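Local coordinates for ABC transporter, substrate-binding protein (Clostridium perfringens, PDB 4EDP), which probably binds a solute outside the cell membrane and delivers it to the membrane components of an ABC transporter, at residues Gly104-Leu109 with Asn268-Asn272; Asn116-Met120 with Asn284-Lys289. All blocks are in the same frame, centred on the assembly; numbering follows the deposited sequence. Where two conformers were deposited one is given.

Contact 1: Gly104-Leu109 with Asn268-Asn272; sequences GIFDKL and NINKN. With ACT (acetate ion), chain H.
A single beta bridge, Phe106 with Asn270, joins the chain leaving helix 94-103 to the last part of strand 262-269 in this periplasmic-binding-protein fold. Helix 94-103 closes with a Schellman motif, Gly104 taking positive phi. Two backbone bonds hold the bridge: Lys271 N gives a straight bond to Ile105 O (2.8 Å), and Asp107 N reaches Ile269 O at 3.0 Å. The Phe106 ring lies on the side chain of Asn268, with Asn268 CB 3.6 Å from the ring centroid in a CH-pi contact and the amide nearly parallel to the ring, 12° apart. The Phe106 side chain also touches Met79 and Val101. Asn268 OD1 is bonded to Gly133 N and to a water that also donates to Asp107 O and accepts from Ile269 N, which should hold the amide in its stacked rotation. Leu109 CD2 rests on Ile269 CD1 at 3.7 Å, and both side chains touch Tyr280 of helix 276-286. Asp107 OD1 comes 3.4 Å from Lys271 CG, but OD2 forms the salt bridge, with Lys276. A bend at chi3 (-66°) in the otherwise extended Lys271 lets NZ donate hydrogen bonds to Gly104 O, from above the carbonyl plane, and to acetate OXT, each 3.0 Å.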
ATOM      1  N   GLY A 104      -4.424  19.398  -8.041  1.00 23.88           N
ATOM      2  CA  GLY A 104      -3.566  20.176  -8.926  1.00 23.99           C
ATOM      3  C   GLY A 104      -2.251  20.591  -8.307  1.00 23.67           C
ATOM      4  O   GLY A 104      -1.631  21.554  -8.765  1.00 25.86           O
ATOM      5  N   ILE A 105      -1.822  19.839  -7.298  0.50 22.46           N
ATOM      6  CA  ILE A 105      -0.593  20.114  -6.553  0.50 22.42           C
ATOM      7  C   ILE A 105       0.684  19.544  -7.145  0.50 20.89           C
ATOM      8  O   ILE A 105       1.776  20.047  -6.866  0.50 20.96           O
ATOM      9  CB  ILE A 105      -0.678  19.483  -5.143  0.50 22.31           C
ATOM     10  CG1 ILE A 105      -1.962  19.924  -4.445  0.50 25.11           C
ATOM     11  CG2 ILE A 105       0.563  19.827  -4.313  0.50 22.46           C
ATOM     12  CD1 ILE A 105      -2.126  21.416  -4.400  0.50 27.01           C
ATOM     13  N   PHE A 106       0.544  18.507  -7.962  1.00 18.98           N
ATOM     14  CA  PHE A 106       1.688  17.788  -8.509  1.00 18.94           C
ATOM     15  C   PHE A 106       1.811  17.867 -10.023  1.00 19.70           C
ATOM     16  O   PHE A 106       0.820  17.931 -10.738  1.00 20.37           O
ATOM     17  CB  PHE A 106       1.610  16.299  -8.139  1.00 16.89           C
ATOM     18  CG  PHE A 106       1.476  16.032  -6.663  1.00 16.67           C
ATOM     19  CD1 PHE A 106       2.302  16.670  -5.754  1.00 17.92           C
ATOM     20  CD2 PHE A 106       0.607  15.059  -6.198  1.00 16.43           C
ATOM     21  CE1 PHE A 106       2.199  16.409  -4.400  1.00 18.53           C
ATOM     22  CE2 PHE A 106       0.505  14.785  -4.834  1.00 17.80           C
ATOM     23  CZ  PHE A 106       1.307  15.461  -3.941  1.00 19.00           C
ATOM     24  N   ASP A 107       3.040  17.820 -10.506  1.00 18.29           N
ATOM     25  CA  ASP A 107       3.272  17.853 -11.936  1.00 19.95           C
ATOM     26  C   ASP A 107       3.104  16.523 -12.648  1.00 18.47           C
ATOM     27  O   ASP A 107       3.452  15.471 -12.096  1.00 18.17           O
ATOM     28  CB  ASP A 107       4.742  18.198 -12.236  1.00 21.09           C
ATOM     29  CG  ASP A 107       5.030  19.673 -12.311  1.00 24.95           C
ATOM     30  OD1 ASP A 107       4.112  20.515 -12.190  1.00 28.34           O
ATOM     31  OD2 ASP A 107       6.217  19.975 -12.549  1.00 29.31           O
ATOM     32  N   LYS A 108       2.570  16.558 -13.868  0.50 19.07           N
ATOM     33  CA  LYS A 108       2.496  15.352 -14.695  0.50 18.23           C
ATOM     34  C   LYS A 108       3.972  15.212 -15.098  0.50 17.70           C
ATOM     35  O   LYS A 108       4.570  16.167 -15.595  0.50 18.32           O
ATOM     36  CB  LYS A 108       1.576  15.548 -15.901  0.50 19.51           C
ATOM     37  CG  LYS A 108       1.344  14.291 -16.739  0.50 20.76           C
ATOM     38  CD  LYS A 108       0.517  14.612 -17.972  0.50 23.70           C
ATOM     39  CE  LYS A 108       0.269  13.392 -18.860  0.50 25.75           C
ATOM     40  NZ  LYS A 108      -0.628  12.394 -18.229  0.50 25.58           N
ATOM     41  N   LEU A 109       4.562  14.043 -14.885  1.00 15.58           N
ATOM     42  CA  LEU A 109       6.001  13.874 -15.105  1.00 16.35           C
ATOM     43  C   LEU A 109       6.498  13.496 -16.483  1.00 17.65           C
ATOM     44  O   LEU A 109       5.857  12.743 -17.205  1.00 16.86           O
ATOM     45  CB  LEU A 109       6.532  12.858 -14.110  1.00 15.84           C
ATOM     46  CG  LEU A 109       6.309  13.151 -12.620  1.00 15.19           C
ATOM     47  CD1 LEU A 109       6.985  12.047 -11.790  1.00 16.25           C
ATOM     48  CD2 LEU A 109       6.850  14.540 -12.235  1.00 16.45           C
ATOM     49  N   ASN A 268       5.964  12.225  -5.760  1.00 14.86           N
ATOM     50  CA  ASN A 268       5.546  13.258  -6.700  1.00 15.19           C
ATOM     51  C   ASN A 268       6.391  14.518  -6.614  1.00 16.94           C
ATOM     52  O   ASN A 268       7.008  14.810  -5.566  1.00 16.55           O
ATOM     53  CB  ASN A 268       4.089  13.633  -6.411  1.00 15.37           C
ATOM     54  CG  ASN A 268       3.131  12.706  -7.062  1.00 15.80           C
ATOM     55  OD1 ASN A 268       2.820  12.877  -8.243  1.00 15.27           O
ATOM     56  ND2 ASN A 268       2.621  11.720  -6.299  1.00 12.03           N
ATOM     57  N   ILE A 269       6.427  15.256  -7.715  1.00 16.18           N
ATOM     58  CA  ILE A 269       7.106  16.533  -7.756  1.00 17.62           C
ATOM     59  C   ILE A 269       6.053  17.625  -7.592  1.00 18.95           C
ATOM     60  O   ILE A 269       5.069  17.679  -8.332  1.00 18.19           O
ATOM     61  CB  ILE A 269       7.869  16.773  -9.085  1.00 17.53           C
ATOM     62  CG1 ILE A 269       8.981  15.737  -9.258  1.00 18.04           C
ATOM     63  CG2 ILE A 269       8.472  18.182  -9.092  1.00 18.53           C
ATOM     64  CD1 ILE A 269       9.838  15.924 -10.532  1.00 19.67           C
ATOM     65  N   ASN A 270       6.239  18.488  -6.601  1.00 19.98           N
ATOM     66  CA  ASN A 270       5.284  19.574  -6.381  1.00 21.30           C
ATOM     67  C   ASN A 270       5.348  20.616  -7.486  1.00 22.05           C
ATOM     68  O   ASN A 270       6.410  21.022  -7.927  1.00 22.35           O
ATOM     69  CB  ASN A 270       5.467  20.216  -5.011  1.00 22.42           C
ATOM     70  CG  ASN A 270       5.210  19.256  -3.907  1.00 21.26           C
ATOM     71  OD1 ASN A 270       5.870  18.215  -3.814  1.00 22.11           O
ATOM     72  ND2 ASN A 270       4.252  19.589  -3.035  1.00 22.91           N
ATOM     73  N   LYS A 271       4.176  21.014  -7.945  1.00 23.49           N
ATOM     74  CA  LYS A 271       4.052  21.959  -9.036  1.00 25.57           C
ATOM     75  C   LYS A 271       4.720  23.306  -8.727  1.00 27.31           C
ATOM     76  O   LYS A 271       5.258  23.953  -9.632  1.00 27.56           O
ATOM     77  CB  LYS A 271       2.567  22.120  -9.372  1.00 27.03           C
ATOM     78  CG  LYS A 271       2.273  22.942 -10.597  1.00 32.16           C
ATOM     79  CD  LYS A 271       0.787  22.877 -10.956  1.00 36.52           C
ATOM     80  CE  LYS A 271       0.370  21.480 -11.382  1.00 38.22           C
ATOM     81  NZ  LYS A 271      -1.085  21.414 -11.718  1.00 42.91           N
ATOM     82  N   ASN A 272       4.736  23.699  -7.455  1.00 27.82           N
ATOM     83  CA  ASN A 272       5.327  24.977  -7.057  1.00 30.99           C
ATOM     84  C   ASN A 272       6.853  24.889  -6.836  1.00 30.97           C
ATOM     85  O   ASN A 272       7.508  25.892  -6.558  1.00 31.81           O
ATOM     86  CB  ASN A 272       4.615  25.496  -5.792  1.00 32.63           C
ATOM     87  CG  ASN A 272       4.885  26.971  -5.512  1.00 37.95           C
ATOM     88  OD1 ASN A 272       4.948  27.789  -6.429  1.00 42.19           O
ATOM     89  ND2 ASN A 272       5.008  27.322  -4.231  1.00 39.33           N
TER
HETATM   90  C   ACT H 406      -3.343  18.478 -12.880  0.70 40.65           C
HETATM   91  O   ACT H 406      -2.324  18.009 -13.428  0.70 40.09           O
HETATM   92  OXT ACT H 406      -3.312  19.708 -12.671  0.70 40.78           O
HETATM   93  CH3 ACT H 406      -4.528  17.634 -12.498  0.70 40.59           C
HETATM   94  O   HOH W   1       2.384  22.499  -5.650  1.00 28.23           O
HETATM   95  O   HOH W   2       4.628  14.388  -9.771  1.00 16.08           O

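Contact 2: Asn116-Met120 with Asn284-Lys289; sequences NASEM and NYALSK
A 3-10 segment that runs through 116-119 comes up against the C-terminal part of helix 276-286, Asn116 and Asn284 approaching to 5.6 Å between their CA atoms. The two asparagines are joined by a pair of hydrogen bonds. Asn284 OD1 accepts from Asn116 N at 2.8 Å, while Asn116 ND2 donates to Asn284 O, also at 2.8 Å, along an almost perfectly straight N-H line (179°). That acceptor lies in the Asn116 amide plane, although the nitrogen itself stands above the carbonyl plane of Asn284. Having CG anti to the backbone N (chi1 -170°) lets Asn284 reach across to the turn. The same ND2 sits 3.5 Å from Ser288 CB. Beside the polar pair, Leu287 packs CB against Asn116 CB, and its CD1 touches both Ala117 and Met120, 4.0 Å from Met120 SD. One water donates to both Asn116 O and Leu287 O; another donates to Glu119 OE1 at 2.7 Å and accepts from Lys289 N. Glu119 OE1 and Leu287 O also share Asn305 ND2 as a donor. Ser288 OG donates a 2.6 Å hydrogen bond to Tyr285 O, on a lone pair in the carbonyl plane, and Ser288 is the N-cap of the next helix. The contact thus lies at the junction of helices 276-286 and 289-299, with Met120 continuing onto helix 125-130 and Leu287 onto Ile114 and Pro134.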
ATOM      1  N   ASN A 116      15.180   5.086 -14.915  1.00 17.61           N
ATOM      2  CA  ASN A 116      15.049   3.916 -14.039  1.00 17.92           C
ATOM      3  C   ASN A 116      13.635   3.383 -13.939  1.00 16.07           C
ATOM      4  O   ASN A 116      13.433   2.251 -13.523  1.00 15.99           O
ATOM      5  CB  ASN A 116      15.659   4.174 -12.652  1.00 17.33           C
ATOM      6  CG  ASN A 116      17.186   4.170 -12.695  1.00 21.77           C
ATOM      7  OD1 ASN A 116      17.773   3.496 -13.558  1.00 22.94           O
ATOM      8  ND2 ASN A 116      17.840   4.899 -11.770  1.00 18.29           N
ATOM      9  N   ALA A 117      12.654   4.199 -14.314  1.00 16.05           N
ATOM     10  CA  ALA A 117      11.267   3.742 -14.357  1.00 14.96           C
ATOM     11  C   ALA A 117      11.115   2.552 -15.322  1.00 14.51           C
ATOM     12  O   ALA A 117      10.151   1.769 -15.197  1.00 14.28           O
ATOM     13  CB  ALA A 117      10.321   4.882 -14.745  1.00 15.42           C
ATOM     14  N   SER A 118      12.050   2.393 -16.260  1.00 15.66           N
ATOM     15  CA  SER A 118      12.005   1.265 -17.205  1.00 15.71           C
ATOM     16  C   SER A 118      12.202  -0.064 -16.484  1.00 16.89           C
ATOM     17  O   SER A 118      11.816  -1.120 -17.001  1.00 17.56           O
ATOM     18  CB  SER A 118      13.058   1.395 -18.315  1.00 17.99           C
ATOM     19  OG  SER A 118      14.391   1.171 -17.838  1.00 17.13           O
ATOM     20  N   GLU A 119      12.779  -0.013 -15.289  1.00 15.29           N
ATOM     21  CA  GLU A 119      13.060  -1.226 -14.526  1.00 16.58           C
ATOM     22  C   GLU A 119      11.942  -1.634 -13.557  1.00 16.25           C
ATOM     23  O   GLU A 119      12.039  -2.659 -12.895  1.00 17.27           O
ATOM     24  CB  GLU A 119      14.411  -1.062 -13.804  1.00 16.39           C
ATOM     25  CG  GLU A 119      15.566  -0.915 -14.782  1.00 22.29           C
ATOM     26  CD  GLU A 119      16.920  -0.631 -14.138  1.00 28.30           C
ATOM     27  OE1 GLU A 119      17.076  -0.661 -12.898  1.00 27.00           O
ATOM     28  OE2 GLU A 119      17.850  -0.360 -14.911  1.00 32.90           O
ATOM     29  N   MET A 120      10.864  -0.861 -13.505  1.00 15.24           N
ATOM     30  CA  MET A 120       9.747  -1.159 -12.623  1.00 14.39           C
ATOM     31  C   MET A 120       9.031  -2.422 -13.084  1.00 14.53           C
ATOM     32  O   MET A 120       9.002  -2.721 -14.286  1.00 13.17           O
ATOM     33  CB  MET A 120       8.777   0.033 -12.581  1.00 14.66           C
ATOM     34  CG  MET A 120       9.374   1.248 -11.817  1.00 17.31           C
ATOM     35  SD  MET A 120       8.478   2.812 -11.971  1.00 19.23           S
ATOM     36  CE  MET A 120       6.994   2.462 -11.004  1.00 15.64           C
ATOM     37  N   ASN A 284      14.552   9.417  -9.888  1.00 17.34           N
ATOM     38  CA  ASN A 284      15.307   8.433 -10.657  1.00 17.61           C
ATOM     39  C   ASN A 284      16.242   7.641  -9.738  1.00 17.50           C
ATOM     40  O   ASN A 284      16.391   6.422  -9.872  1.00 17.09           O
ATOM     41  CB  ASN A 284      16.096   9.103 -11.780  1.00 18.77           C
ATOM     42  CG  ASN A 284      16.687   8.102 -12.740  1.00 20.30           C
ATOM     43  OD1 ASN A 284      15.980   7.267 -13.298  1.00 17.81           O
ATOM     44  ND2 ASN A 284      17.987   8.195 -12.960  1.00 20.75           N
ATOM     45  N   TYR A 285      16.853   8.337  -8.782  1.00 18.05           N
ATOM     46  CA  TYR A 285      17.718   7.712  -7.788  1.00 18.36           C
ATOM     47  C   TYR A 285      16.936   6.748  -6.889  1.00 18.14           C
ATOM     48  O   TYR A 285      17.382   5.611  -6.641  1.00 17.69           O
ATOM     49  CB  TYR A 285      18.386   8.826  -6.973  1.00 18.54           C
ATOM     50  CG  TYR A 285      19.002   8.457  -5.647  1.00 20.14           C
ATOM     51  CD1 TYR A 285      20.300   7.948  -5.561  1.00 24.02           C
ATOM     52  CD2 TYR A 285      18.318   8.702  -4.468  1.00 21.15           C
ATOM     53  CE1 TYR A 285      20.882   7.644  -4.312  1.00 22.14           C
ATOM     54  CE2 TYR A 285      18.881   8.406  -3.231  1.00 22.47           C
ATOM     55  CZ  TYR A 285      20.158   7.874  -3.163  1.00 23.31           C
ATOM     56  OH  TYR A 285      20.700   7.587  -1.928  1.00 25.53           O
ATOM     57  N   ALA A 286      15.757   7.180  -6.432  1.00 17.39           N
ATOM     58  CA  ALA A 286      14.924   6.345  -5.546  1.00 17.07           C
ATOM     59  C   ALA A 286      14.482   5.023  -6.213  1.00 16.69           C
ATOM     60  O   ALA A 286      14.242   4.016  -5.527  1.00 15.50           O
ATOM     61  CB  ALA A 286      13.706   7.134  -5.049  1.00 16.87           C
ATOM     62  N   LEU A 287      14.407   5.041  -7.545  1.00 15.60           N
ATOM     63  CA  LEU A 287      14.006   3.887  -8.340  1.00 15.81           C
ATOM     64  C   LEU A 287      15.192   3.038  -8.788  1.00 16.17           C
ATOM     65  O   LEU A 287      14.991   1.963  -9.339  1.00 17.08           O
ATOM     66  CB  LEU A 287      13.210   4.338  -9.587  1.00 14.69           C
ATOM     67  CG  LEU A 287      11.843   5.004  -9.362  1.00 15.44           C
ATOM     68  CD1 LEU A 287      11.163   5.494 -10.687  1.00 16.03           C
ATOM     69  CD2 LEU A 287      10.920   4.065  -8.614  1.00 16.62           C
ATOM     70  N   SER A 288      16.414   3.499  -8.527  1.00 17.30           N
ATOM     71  CA  SER A 288      17.610   2.767  -8.949  1.00 18.62           C
ATOM     72  C   SER A 288      17.734   1.421  -8.233  1.00 19.20           C
ATOM     73  O   SER A 288      17.286   1.253  -7.097  1.00 17.48           O
ATOM     74  CB  SER A 288      18.882   3.601  -8.734  1.00 19.56           C
ATOM     75  OG  SER A 288      19.183   3.810  -7.359  1.00 19.97           O
ATOM     76  N   LYS A 289      18.377   0.473  -8.901  1.00 19.58           N
ATOM     77  CA  LYS A 289      18.565  -0.859  -8.351  1.00 20.58           C
ATOM     78  C   LYS A 289      19.269  -0.811  -6.987  1.00 20.66           C
ATOM     79  O   LYS A 289      18.843  -1.474  -6.050  1.00 19.97           O
ATOM     80  CB  LYS A 289      19.349  -1.707  -9.351  1.00 21.36           C
ATOM     81  CG  LYS A 289      19.761  -3.105  -8.869  1.00 26.45           C
ATOM     82  CD  LYS A 289      20.571  -3.826  -9.969  1.00 30.74           C
ATOM     83  CE  LYS A 289      21.156  -5.147  -9.502  1.00 34.10           C
ATOM     84  NZ  LYS A 289      22.126  -4.941  -8.378  1.00 37.20           N
TER
HETATM   85  O   HOH W   3      12.758   0.886 -10.873  1.00 18.65           O
HETATM   86  O   HOH W   4      19.027   0.821 -11.762  1.00 23.88           O

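Both contacts join the loop region between helices 94-103 and 125-130 to consecutive elements much later in the chain. Contact 1 takes the last part of strand 262-269 and contact 2 the C-terminal part of helix 276-286, the helix that follows that strand, so the segments alternate along the sequence. Their centres are 19 Å apart, and their nearest atoms about 8 Å apart, without touching. Helix 276-286 and the loop bridge this interval: Ile269 packs on Ala279 and Ile283, while Ile114 touches both Leu109 of contact 1 and Leu287 of contact 2. The acetate at contact 1, also held by Tyr132 OH, probably comes from the crystallisation liquor.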